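Local coordinates for protein glycerate 2-kinase (Pyrococcus horikoshii, PDB 1X3L) that catalyses the ATP-dependent, magnesium-supported phosphorylation of D-glycerate to 2-phosphoglycerate, and also accepts other nucleotides or pyrophosphate as phosphate donor, at residues A[98-109]-A[135-146]; A[119-130]-A[185-194]. All blocks are in the same frame, centred on the assembly; numbering follows the deposited sequence.

Interaction 1: residues A[98-109]-A[135-146]; sequences HPIPDEKSILGA and ALFELPEEGISL. With EDO (1,2-ethanediol), chain E.
Ser-105 OG donates to the backbone carbonyl Ala-135 O over 2.7 Å, the hydrogen bond that spans the two segments, with a C=O...donor angle of 148° and the hydroxyl tilted slightly from the carbonyl plane. With OG set beside its own backbone N (chi1 -58°), the serine faces the C-terminal end of the short helix 133-136. Two CA-H...O contacts continue the line: Ser-105 CA to Leu-136 O, and Ile-106 CA to Glu-138 O at 3.1 Å. Packing surrounds this polar seam. Ala-135 CB sits 3.3 Å from the O atom of Pro-99, which is preceded by a cis peptide bond. Leu-146 inserts its two methyls separately, CD1 against Pro-101 CG at 3.5 Å and CD2 against the backbone of Asp-102. Ile-106 crosses Leu-139 at about a right angle, its CG2 meeting CD1 at 3.7 Å, and its CD1 continues to Pro-140. Beyond it, Ala-109 CB packs on Leu-139 CB and also lies over one face of the Phe-137 ring.

In the second shell, Asp-102 OD1 accepts from Lys-104 N (2.6 Å) and Ser-105 N, which arrive from opposite faces of the carboxylate plane. Ser-105 OG in turn accepts from Asp-102 N (3.2 Å, 159° at the hydrogen), while Asp-102 OD2 bonds to Tyr-82. The reciprocal pair is a capping box at the start of helix 103-118. Ahead of this capped start, the His-98 end of segment 98-109 has its side chain about 4 Å from that of Lys-58, a substrate-binding residue by similarity.

Interaction 2: residues A[119-130]-A[185-194]; sequences ARENDIVFILIS and IKGTGIVLII
Ala-119 O and Lys-186 N are bridged by one water, and Arg-120 O is linked to Gly-187 N by a second, more weakly. The Arg-120 guanidinium has Lys-186 CD over one face; both side chains point the same way, and both cationic ends bond weakly to Asn-117 O. Glu-121 crosses the lysine stem, OE2 lying 3.7 Å from Lys-186 CB. In the type I turn 120-123, Asp-123 OD2 receives Arg-120 N at 2.7 Å, and Gly-187 CA makes CA-H...O contacts to Arg-120 O, Glu-121 O and Asp-123 O. Asp-123 O then accepts Thr-188 N with a nearly straight N-H (173°), the first of seven backbone bonds that carry the parallel ladder on to Ile-194.

Strands 124-129 and 188-194 run at 18° to each other, and their axes come within 4.6 Å. They are fourth and fifth across a six-stranded parallel sheet of order 3-2-1-4-5-6, a Rossmann-like alpha/beta layout, flanked by 51-56 and 260-266. Phe-126 and Ile-190 lie side by side on the face covered by helix 60-70, Phe-126 CE1 3.5 Å from Ile-190 CG2. On the other face Ile-127 CB meets Val-191 CG2 at 3.7 Å, while its CG1 reaches tip to tip toward Ile-185 CD1. Leu-128 CD2 returns to the first face, 3.7 Å from Leu-192 CD1. Ile-129 CD1 touches both Val-191 CG1 and Ile-193 CG1, and Ser-130 OG, just past the strand, bonds to Ala-59 N.

Overall arrangement
From the N terminus, the chain lays down strands 51-56, 75-81 and 92-96 before 98-109 leads into helix 103-118 and, through 119-123, into strand 124-129. Helix 133-136 and the loop beyond it return to the start of helix 103-118, so interaction 1 closes a loop with 25 residues between its segments, a loop that contains strand 124-129. Interaction 2 closes a longer one: the 54 residues between its segments, 30 helical and none in strand, include 135-146. The two loops therefore cross. Their centres lie 21 Å apart and their nearest atoms about 6 Å, without touching: interaction 1 ties the helix start to the loop after helix 133-136, and interaction 2 joins strand 124-129 to strand 188-194 within the parallel sheet.

Interaction 1: residues A[98-109]-A[135-146]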
loop_
_atom_site.group_PDB
_atom_site.type_symbol
_atom_site.label_atom_id
_atom_site.label_comp_id
_atom_site.label_asym_id
_atom_site.label_seq_id
_atom_site.Cartn_x
_atom_site.Cartn_y
_atom_site.Cartn_z
ATOM N N HIS A 98 -11.809 12.615 -0.112
ATOM C CA HIS A 98 -10.649 11.987 -0.732
ATOM C C HIS A 98 -10.973 11.793 -2.212
ATOM O O HIS A 98 -12.075 11.367 -2.557
ATOM C CB HIS A 98 -10.352 10.632 -0.079
ATOM C CG HIS A 98 -9.201 9.902 -0.700
ATOM N ND1 HIS A 98 -9.315 9.191 -1.875
ATOM C CD2 HIS A 98 -7.900 9.815 -0.333
ATOM C CE1 HIS A 98 -8.135 8.698 -2.207
ATOM N NE2 HIS A 98 -7.259 9.063 -1.287
ATOM N N PRO A 99 -10.012 12.076 -3.106
ATOM C CA PRO A 99 -8.643 12.555 -2.884
ATOM C C PRO A 99 -8.504 14.021 -2.471
ATOM O O PRO A 99 -7.396 14.498 -2.238
ATOM C CB PRO A 99 -7.973 12.277 -4.223
ATOM C CG PRO A 99 -9.068 12.590 -5.181
ATOM C CD PRO A 99 -10.270 11.910 -4.548
ATOM N N ILE A 100 -9.618 14.740 -2.395
ATOM C CA ILE A 100 -9.570 16.144 -2.002
ATOM C C ILE A 100 -10.180 16.289 -0.621
ATOM O O ILE A 100 -11.324 15.896 -0.392
ATOM C CB ILE A 100 -10.340 17.040 -2.991
ATOM C CG1 ILE A 100 -9.733 16.901 -4.388
ATOM C CG2 ILE A 100 -10.280 18.498 -2.532
ATOM C CD1 ILE A 100 -10.439 17.728 -5.444
ATOM N N PRO A 101 -9.419 16.861 0.323
ATOM C CA PRO A 101 -9.901 17.046 1.692
ATOM C C PRO A 101 -11.076 18.015 1.798
ATOM O O PRO A 101 -11.183 18.964 1.017
ATOM C CB PRO A 101 -8.665 17.564 2.418
ATOM C CG PRO A 101 -7.990 18.383 1.355
ATOM C CD PRO A 101 -8.094 17.485 0.142
ATOM N N ASP A 102 -11.963 17.755 2.752
ATOM C CA ASP A 102 -13.103 18.633 2.986
ATOM C C ASP A 102 -13.213 18.897 4.483
ATOM O O ASP A 102 -12.331 18.500 5.255
ATOM C CB ASP A 102 -14.410 18.034 2.441
ATOM C CG ASP A 102 -14.783 16.719 3.094
ATOM O OD1 ASP A 102 -14.538 16.545 4.306
ATOM O OD2 ASP A 102 -15.353 15.862 2.390
ATOM N N GLU A 103 -14.286 19.560 4.900
ATOM C CA GLU A 103 -14.459 19.885 6.312
ATOM C C GLU A 103 -14.496 18.675 7.238
ATOM O O GLU A 103 -14.143 18.783 8.411
ATOM C CB GLU A 103 -15.712 20.740 6.513
ATOM C CG GLU A 103 -15.594 22.132 5.909
ATOM C CD GLU A 103 -14.304 22.837 6.313
ATOM O OE1 GLU A 103 -14.008 22.906 7.528
ATOM O OE2 GLU A 103 -13.586 23.328 5.413
ATOM N N LYS A 104 -14.918 17.525 6.723
ATOM C CA LYS A 104 -14.962 16.324 7.547
ATOM C C LYS A 104 -13.543 15.842 7.856
ATOM O O LYS A 104 -13.296 15.260 8.910
ATOM C CB LYS A 104 -15.762 15.227 6.844
ATOM C CG LYS A 104 -17.249 15.548 6.710
ATOM C CD LYS A 104 -17.913 15.656 8.074
ATOM C CE LYS A 104 -19.347 16.175 7.970
ATOM N NZ LYS A 104 -20.234 15.289 7.153
ATOM N N SER A 105 -12.614 16.094 6.937
ATOM C CA SER A 105 -11.219 15.705 7.126
ATOM C C SER A 105 -10.690 16.459 8.333
ATOM O O SER A 105 -9.990 15.901 9.176
ATOM C CB SER A 105 -10.382 16.082 5.901
ATOM O OG SER A 105 -10.887 15.472 4.731
ATOM N N ILE A 106 -11.027 17.743 8.395
ATOM C CA ILE A 106 -10.604 18.596 9.489
ATOM C C ILE A 106 -11.268 18.129 10.770
ATOM O O ILE A 106 -10.621 18.033 11.813
ATOM C CB ILE A 106 -10.973 20.070 9.215
ATOM C CG1 ILE A 106 -10.052 20.627 8.127
ATOM C CG2 ILE A 106 -10.886 20.887 10.499
ATOM C CD1 ILE A 106 -10.239 22.104 7.856
ATOM N N LEU A 107 -12.560 17.830 10.682
ATOM C CA LEU A 107 -13.311 17.358 11.837
ATOM C C LEU A 107 -12.647 16.101 12.393
ATOM O O LEU A 107 -12.547 15.923 13.609
ATOM C CB LEU A 107 -14.758 17.049 11.438
ATOM C CG LEU A 107 -15.649 16.460 12.536
ATOM C CD1 LEU A 107 -15.707 17.415 13.728
ATOM C CD2 LEU A 107 -17.045 16.210 11.982
ATOM N N GLY A 108 -12.198 15.232 11.493
ATOM C CA GLY A 108 -11.539 14.010 11.919
ATOM C C GLY A 108 -10.245 14.304 12.653
ATOM O O GLY A 108 -9.994 13.754 13.724
ATOM N N ALA A 109 -9.421 15.174 12.077
ATOM C CA ALA A 109 -8.150 15.547 12.691
ATOM C C ALA A 109 -8.387 16.185 14.061
ATOM O O ALA A 109 -7.687 15.874 15.031
ATOM C CB ALA A 109 -7.390 16.511 11.779
ATOM N N ALA A 135 -5.595 13.104 2.534
ATOM C CA ALA A 135 -6.784 13.915 2.294
ATOM C C ALA A 135 -7.860 13.692 3.353
ATOM O O ALA A 135 -8.553 14.628 3.759
ATOM C CB ALA A 135 -7.347 13.609 0.908
ATOM N N LEU A 136 -7.992 12.449 3.803
ATOM C CA LEU A 136 -8.990 12.087 4.802
ATOM C C LEU A 136 -8.696 12.618 6.197
ATOM O O LEU A 136 -9.608 12.811 7.000
ATOM C CB LEU A 136 -9.109 10.568 4.895
ATOM C CG LEU A 136 -9.636 9.793 3.690
ATOM C CD1 LEU A 136 -9.428 8.295 3.928
ATOM C CD2 LEU A 136 -11.114 10.122 3.474
ATOM N N PHE A 137 -7.420 12.848 6.482
ATOM C CA PHE A 137 -7.002 13.298 7.801
ATOM C C PHE A 137 -6.095 14.515 7.677
ATOM O O PHE A 137 -4.889 14.380 7.463
ATOM C CB PHE A 137 -6.252 12.155 8.480
ATOM C CG PHE A 137 -6.038 12.341 9.944
ATOM C CD1 PHE A 137 -7.070 12.106 10.846
ATOM C CD2 PHE A 137 -4.786 12.697 10.432
ATOM C CE1 PHE A 137 -6.853 12.216 12.219
ATOM C CE2 PHE A 137 -4.562 12.811 11.804
ATOM C CZ PHE A 137 -5.595 12.568 12.695
ATOM N N GLU A 138 -6.675 15.702 7.814
ATOM C CA GLU A 138 -5.896 16.924 7.693
ATOM C C GLU A 138 -6.419 18.088 8.524
ATOM O O GLU A 138 -7.623 18.251 8.721
ATOM C CB GLU A 138 -5.809 17.341 6.219
ATOM C CG GLU A 138 -5.060 18.649 5.979
ATOM C CD GLU A 138 -3.680 18.671 6.619
ATOM O OE1 GLU A 138 -2.851 17.799 6.297
ATOM O OE2 GLU A 138 -3.418 19.565 7.446
ATOM N N LEU A 139 -5.479 18.889 9.014
ATOM C CA LEU A 139 -5.770 20.065 9.816
ATOM C C LEU A 139 -4.669 21.083 9.521
ATOM O O LEU A 139 -3.540 20.939 9.984
ATOM C CB LEU A 139 -5.772 19.707 11.306
ATOM C CG LEU A 139 -6.123 20.841 12.273
ATOM C CD1 LEU A 139 -7.501 21.402 11.929
ATOM C CD2 LEU A 139 -6.095 20.325 13.704
ATOM N N PRO A 140 -4.981 22.115 8.725
ATOM C CA PRO A 140 -4.013 23.158 8.364
ATOM C C PRO A 140 -3.460 23.916 9.575
ATOM O O PRO A 140 -4.102 23.976 10.620
ATOM C CB PRO A 140 -4.817 24.070 7.436
ATOM C CG PRO A 140 -5.825 23.130 6.828
ATOM C CD PRO A 140 -6.261 22.329 8.027
ATOM N N GLU A 141 -2.265 24.479 9.427
ATOM C CA GLU A 141 -1.637 25.245 10.498
ATOM C C GLU A 141 -2.435 26.527 10.755
ATOM O O GLU A 141 -3.371 26.839 10.016
ATOM C CB GLU A 141 -0.192 25.585 10.128
ATOM C CG GLU A 141 0.807 24.448 10.348
ATOM C CD GLU A 141 0.977 24.083 11.819
ATOM O OE1 GLU A 141 0.720 24.947 12.687
ATOM O OE2 GLU A 141 1.382 22.936 12.112
ATOM N N GLU A 142 -2.057 27.277 11.786
ATOM C CA GLU A 142 -2.790 28.492 12.139
ATOM C C GLU A 142 -2.959 29.510 11.010
ATOM O O GLU A 142 -2.025 29.800 10.261
ATOM C CB GLU A 142 -2.155 29.162 13.368
ATOM C CG GLU A 142 -0.933 30.045 13.118
ATOM C CD GLU A 142 0.233 29.305 12.498
ATOM O OE1 GLU A 142 0.384 28.095 12.774
ATOM O OE2 GLU A 142 1.008 29.943 11.747
ATOM N N GLY A 143 -4.175 30.032 10.891
ATOM C CA GLY A 143 -4.478 31.020 9.872
ATOM C C GLY A 143 -4.688 30.455 8.482
ATOM O O GLY A 143 -5.166 31.153 7.590
ATOM N N ILE A 144 -4.341 29.187 8.291
ATOM C CA ILE A 144 -4.489 28.561 6.985
ATOM C C ILE A 144 -5.800 27.796 6.870
ATOM O O ILE A 144 -6.095 26.915 7.679
ATOM C CB ILE A 144 -3.309 27.610 6.697
ATOM C CG1 ILE A 144 -1.992 28.385 6.780
ATOM C CG2 ILE A 144 -3.463 26.991 5.308
ATOM C CD1 ILE A 144 -0.750 27.519 6.655
ATOM N N SER A 145 -6.589 28.138 5.860
ATOM C CA SER A 145 -7.870 27.483 5.639
ATOM C C SER A 145 -7.712 26.303 4.690
ATOM O O SER A 145 -6.734 26.212 3.943
ATOM C CB SER A 145 -8.874 28.470 5.044
ATOM O OG SER A 145 -8.508 28.816 3.719
ATOM N N LEU A 146 -8.683 25.400 4.717
ATOM C CA LEU A 146 -8.650 24.244 3.842
ATOM C C LEU A 146 -8.561 24.729 2.404
ATOM O O LEU A 146 -7.942 24.087 1.555
ATOM C CB LEU A 146 -9.913 23.402 4.034
ATOM C CG LEU A 146 -10.107 22.218 3.085
ATOM C CD1 LEU A 146 -8.854 21.357 3.041
ATOM C CD2 LEU A 146 -11.299 21.409 3.551
HETATM C C1 EDO E . -6.184 28.020 14.407
HETATM O O1 EDO E . -5.302 29.081 14.797
HETATM C C2 EDO E . -7.248 28.541 13.439
HETATM O O2 EDO E . -6.629 29.073 12.260
#

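Interaction 2: residues A[119-130]-A[185-194]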
loop_
_atom_site.group_PDB
_atom_site.type_symbol
_atom_site.label_atom_id
_atom_site.label_comp_id
_atom_site.label_asym_id
_atom_site.label_seq_id
_atom_site.Cartn_x
_atom_site.Cartn_y
_atom_site.Cartn_z
ATOM N N ALA A 119 -5.510 11.533 26.417
ATOM C CA ALA A 119 -4.629 10.409 26.733
ATOM C C ALA A 119 -3.473 10.865 27.626
ATOM O O ALA A 119 -2.856 11.900 27.375
ATOM C CB ALA A 119 -4.088 9.783 25.446
ATOM N N ARG A 120 -3.181 10.082 28.662
ATOM C CA ARG A 120 -2.116 10.412 29.611
ATOM C C ARG A 120 -0.794 9.703 29.322
ATOM O O ARG A 120 -0.730 8.792 28.501
ATOM C CB ARG A 120 -2.569 10.080 31.038
ATOM C CG ARG A 120 -3.785 10.866 31.530
ATOM C CD ARG A 120 -3.497 12.362 31.615
ATOM N NE ARG A 120 -3.788 13.059 30.364
ATOM C CZ ARG A 120 -3.335 14.271 30.054
ATOM N NH1 ARG A 120 -2.557 14.934 30.903
ATOM N NH2 ARG A 120 -3.666 14.824 28.896
ATOM N N GLU A 121 0.261 10.121 30.016
ATOM C CA GLU A 121 1.582 9.533 29.827
ATOM C C GLU A 121 1.616 8.031 30.103
ATOM O O GLU A 121 2.578 7.355 29.746
ATOM C CB GLU A 121 2.613 10.223 30.729
ATOM C CG GLU A 121 2.870 11.701 30.432
ATOM C CD GLU A 121 1.682 12.595 30.759
ATOM O OE1 GLU A 121 0.854 12.204 31.611
ATOM O OE2 GLU A 121 1.585 13.699 30.178
ATOM N N ASN A 122 0.572 7.507 30.737
ATOM C CA ASN A 122 0.536 6.082 31.051
ATOM C C ASN A 122 -0.460 5.304 30.190
ATOM O O ASN A 122 -0.666 4.108 30.400
ATOM C CB ASN A 122 0.208 5.880 32.532
ATOM C CG ASN A 122 -1.205 6.284 32.872
ATOM O OD1 ASN A 122 -1.619 7.414 32.611
ATOM N ND2 ASN A 122 -1.960 5.360 33.458
ATOM N N ASP A 123 -1.079 5.980 29.226
ATOM C CA ASP A 123 -2.032 5.325 28.335
ATOM C C ASP A 123 -1.357 4.927 27.024
ATOM O O ASP A 123 -0.285 5.432 26.680
ATOM C CB ASP A 123 -3.210 6.246 28.010
ATOM C CG ASP A 123 -3.996 6.648 29.236
ATOM O OD1 ASP A 123 -4.166 5.804 30.141
ATOM O OD2 ASP A 123 -4.457 7.807 29.281
ATOM N N ILE A 124 -1.998 4.022 26.294
ATOM C CA ILE A 124 -1.487 3.561 25.012
ATOM C C ILE A 124 -2.407 4.087 23.914
ATOM O O ILE A 124 -3.634 4.034 24.045
ATOM C CB ILE A 124 -1.457 2.017 24.938
ATOM C CG1 ILE A 124 -0.455 1.467 25.955
ATOM C CG2 ILE A 124 -1.104 1.559 23.522
ATOM C CD1 ILE A 124 -0.303 -0.040 25.916
ATOM N N VAL A 125 -1.817 4.609 22.844
ATOM C CA VAL A 125 -2.598 5.134 21.730
ATOM C C VAL A 125 -2.218 4.454 20.421
ATOM O O VAL A 125 -1.098 4.611 19.934
ATOM C CB VAL A 125 -2.388 6.656 21.551
ATOM C CG1 VAL A 125 -3.220 7.157 20.377
ATOM C CG2 VAL A 125 -2.763 7.397 22.831
ATOM N N PHE A 126 -3.153 3.695 19.858
ATOM C CA PHE A 126 -2.930 3.015 18.586
ATOM C C PHE A 126 -3.202 3.994 17.450
ATOM O O PHE A 126 -4.243 4.651 17.426
ATOM C CB PHE A 126 -3.884 1.822 18.435
ATOM C CG PHE A 126 -3.392 0.557 19.069
ATOM C CD1 PHE A 126 -2.483 -0.260 18.406
ATOM C CD2 PHE A 126 -3.838 0.179 20.329
ATOM C CE1 PHE A 126 -2.025 -1.437 18.987
ATOM C CE2 PHE A 126 -3.387 -0.997 20.922
ATOM C CZ PHE A 126 -2.480 -1.806 20.251
ATOM N N ILE A 127 -2.262 4.103 16.519
ATOM C CA ILE A 127 -2.439 4.971 15.357
ATOM C C ILE A 127 -2.497 3.985 14.192
ATOM O O ILE A 127 -1.506 3.322 13.892
ATOM C CB ILE A 127 -1.239 5.923 15.162
ATOM C CG1 ILE A 127 -1.009 6.745 16.432
ATOM C CG2 ILE A 127 -1.503 6.852 13.982
ATOM C CD1 ILE A 127 -2.143 7.703 16.767
ATOM N N LEU A 128 -3.662 3.873 13.559
ATOM C CA LEU A 128 -3.858 2.937 12.456
ATOM C C LEU A 128 -3.873 3.688 11.124
ATOM O O LEU A 128 -4.789 4.459 10.836
ATOM C CB LEU A 128 -5.165 2.161 12.682
ATOM C CG LEU A 128 -5.323 1.563 14.095
ATOM C CD1 LEU A 128 -6.626 0.772 14.198
ATOM C CD2 LEU A 128 -4.137 0.651 14.410
ATOM N N ILE A 129 -2.851 3.449 10.310
ATOM C CA ILE A 129 -2.713 4.145 9.039
ATOM C C ILE A 129 -2.840 3.276 7.784
ATOM O O ILE A 129 -2.247 2.199 7.685
ATOM C CB ILE A 129 -1.356 4.884 8.994
ATOM C CG1 ILE A 129 -1.178 5.714 10.272
ATOM C CG2 ILE A 129 -1.291 5.792 7.768
ATOM C CD1 ILE A 129 0.190 6.402 10.392
ATOM N N SER A 130 -3.623 3.763 6.827
ATOM C CA SER A 130 -3.824 3.076 5.555
ATOM C C SER A 130 -3.904 4.113 4.437
ATOM O O SER A 130 -3.734 5.308 4.683
ATOM C CB SER A 130 -5.085 2.205 5.588
ATOM O OG SER A 130 -6.212 2.922 6.058
ATOM N N ILE A 185 1.432 12.717 21.143
ATOM C CA ILE A 185 1.163 11.566 22.005
ATOM C C ILE A 185 1.937 11.677 23.320
ATOM O O ILE A 185 3.168 11.641 23.332
ATOM C CB ILE A 185 1.550 10.253 21.298
ATOM C CG1 ILE A 185 0.727 10.090 20.013
ATOM C CG2 ILE A 185 1.328 9.078 22.225
ATOM C CD1 ILE A 185 1.146 8.900 19.162
ATOM N N LYS A 186 1.212 11.805 24.426
ATOM C CA LYS A 186 1.837 11.942 25.739
ATOM C C LYS A 186 2.276 10.605 26.324
ATOM O O LYS A 186 3.210 10.551 27.127
ATOM C CB LYS A 186 0.876 12.635 26.710
ATOM C CG LYS A 186 0.377 13.980 26.214
ATOM C CD LYS A 186 -0.615 14.616 27.180
ATOM C CE LYS A 186 -1.209 15.886 26.584
ATOM N NZ LYS A 186 -2.125 16.600 27.522
ATOM N N GLY A 187 1.606 9.530 25.924
ATOM C CA GLY A 187 1.963 8.218 26.436
ATOM C C GLY A 187 2.750 7.364 25.456
ATOM O O GLY A 187 3.757 7.796 24.893
ATOM N N THR A 188 2.292 6.135 25.260
ATOM C CA THR A 188 2.950 5.224 24.338
ATOM C C THR A 188 2.173 5.156 23.032
ATOM O O THR A 188 0.973 4.884 23.026
ATOM C CB THR A 188 3.052 3.802 24.922
ATOM O OG1 THR A 188 3.891 3.820 26.082
ATOM C CG2 THR A 188 3.648 2.850 23.897
ATOM N N GLY A 189 2.863 5.411 21.926
ATOM C CA GLY A 189 2.214 5.353 20.633
ATOM C C GLY A 189 2.574 4.101 19.855
ATOM O O GLY A 189 3.753 3.824 19.608
ATOM N N ILE A 190 1.563 3.326 19.479
ATOM C CA ILE A 190 1.790 2.119 18.696
ATOM C C ILE A 190 1.147 2.367 17.332
ATOM O O ILE A 190 -0.073 2.389 17.207
ATOM C CB ILE A 190 1.173 0.875 19.379
ATOM C CG1 ILE A 190 1.899 0.608 20.701
ATOM C CG2 ILE A 190 1.284 -0.339 18.462
ATOM C CD1 ILE A 190 1.388 -0.599 21.476
ATOM N N VAL A 191 1.984 2.569 16.319
ATOM C CA VAL A 191 1.509 2.859 14.973
ATOM C C VAL A 191 1.531 1.635 14.072
ATOM O O VAL A 191 2.572 1.001 13.903
ATOM C CB VAL A 191 2.373 3.970 14.327
ATOM C CG1 VAL A 191 1.805 4.366 12.971
ATOM C CG2 VAL A 191 2.435 5.179 15.256
ATOM N N LEU A 192 0.371 1.301 13.514
ATOM C CA LEU A 192 0.252 0.165 12.610
ATOM C C LEU A 192 -0.020 0.737 11.220
ATOM O O LEU A 192 -1.005 1.447 11.005
ATOM C CB LEU A 192 -0.886 -0.760 13.058
ATOM C CG LEU A 192 -0.810 -1.225 14.524
ATOM C CD1 LEU A 192 -1.910 -2.251 14.791
ATOM C CD2 LEU A 192 0.568 -1.831 14.816
ATOM N N ILE A 193 0.860 0.425 10.281
ATOM C CA ILE A 193 0.742 0.957 8.929
ATOM C C ILE A 193 0.621 -0.103 7.832
ATOM O O ILE A 193 1.228 -1.169 7.908
ATOM C CB ILE A 193 1.968 1.841 8.609
ATOM C CG1 ILE A 193 2.169 2.863 9.731
ATOM C CG2 ILE A 193 1.779 2.550 7.272
ATOM C CD1 ILE A 193 3.496 3.607 9.667
ATOM N N ILE A 194 -0.177 0.210 6.819
ATOM C CA ILE A 194 -0.359 -0.665 5.667
ATOM C C ILE A 194 0.197 0.138 4.504
ATOM O O ILE A 194 -0.172 1.294 4.318
ATOM C CB ILE A 194 -1.844 -0.990 5.410
ATOM C CG1 ILE A 194 -2.373 -1.887 6.531
ATOM C CG2 ILE A 194 -1.997 -1.693 4.044
ATOM C CD1 ILE A 194 -3.837 -2.252 6.390
HETATM O O HOH W 1 -1.735 11.539 24.525
HETATM O O HOH W 2 -1.197 8.938 25.399
#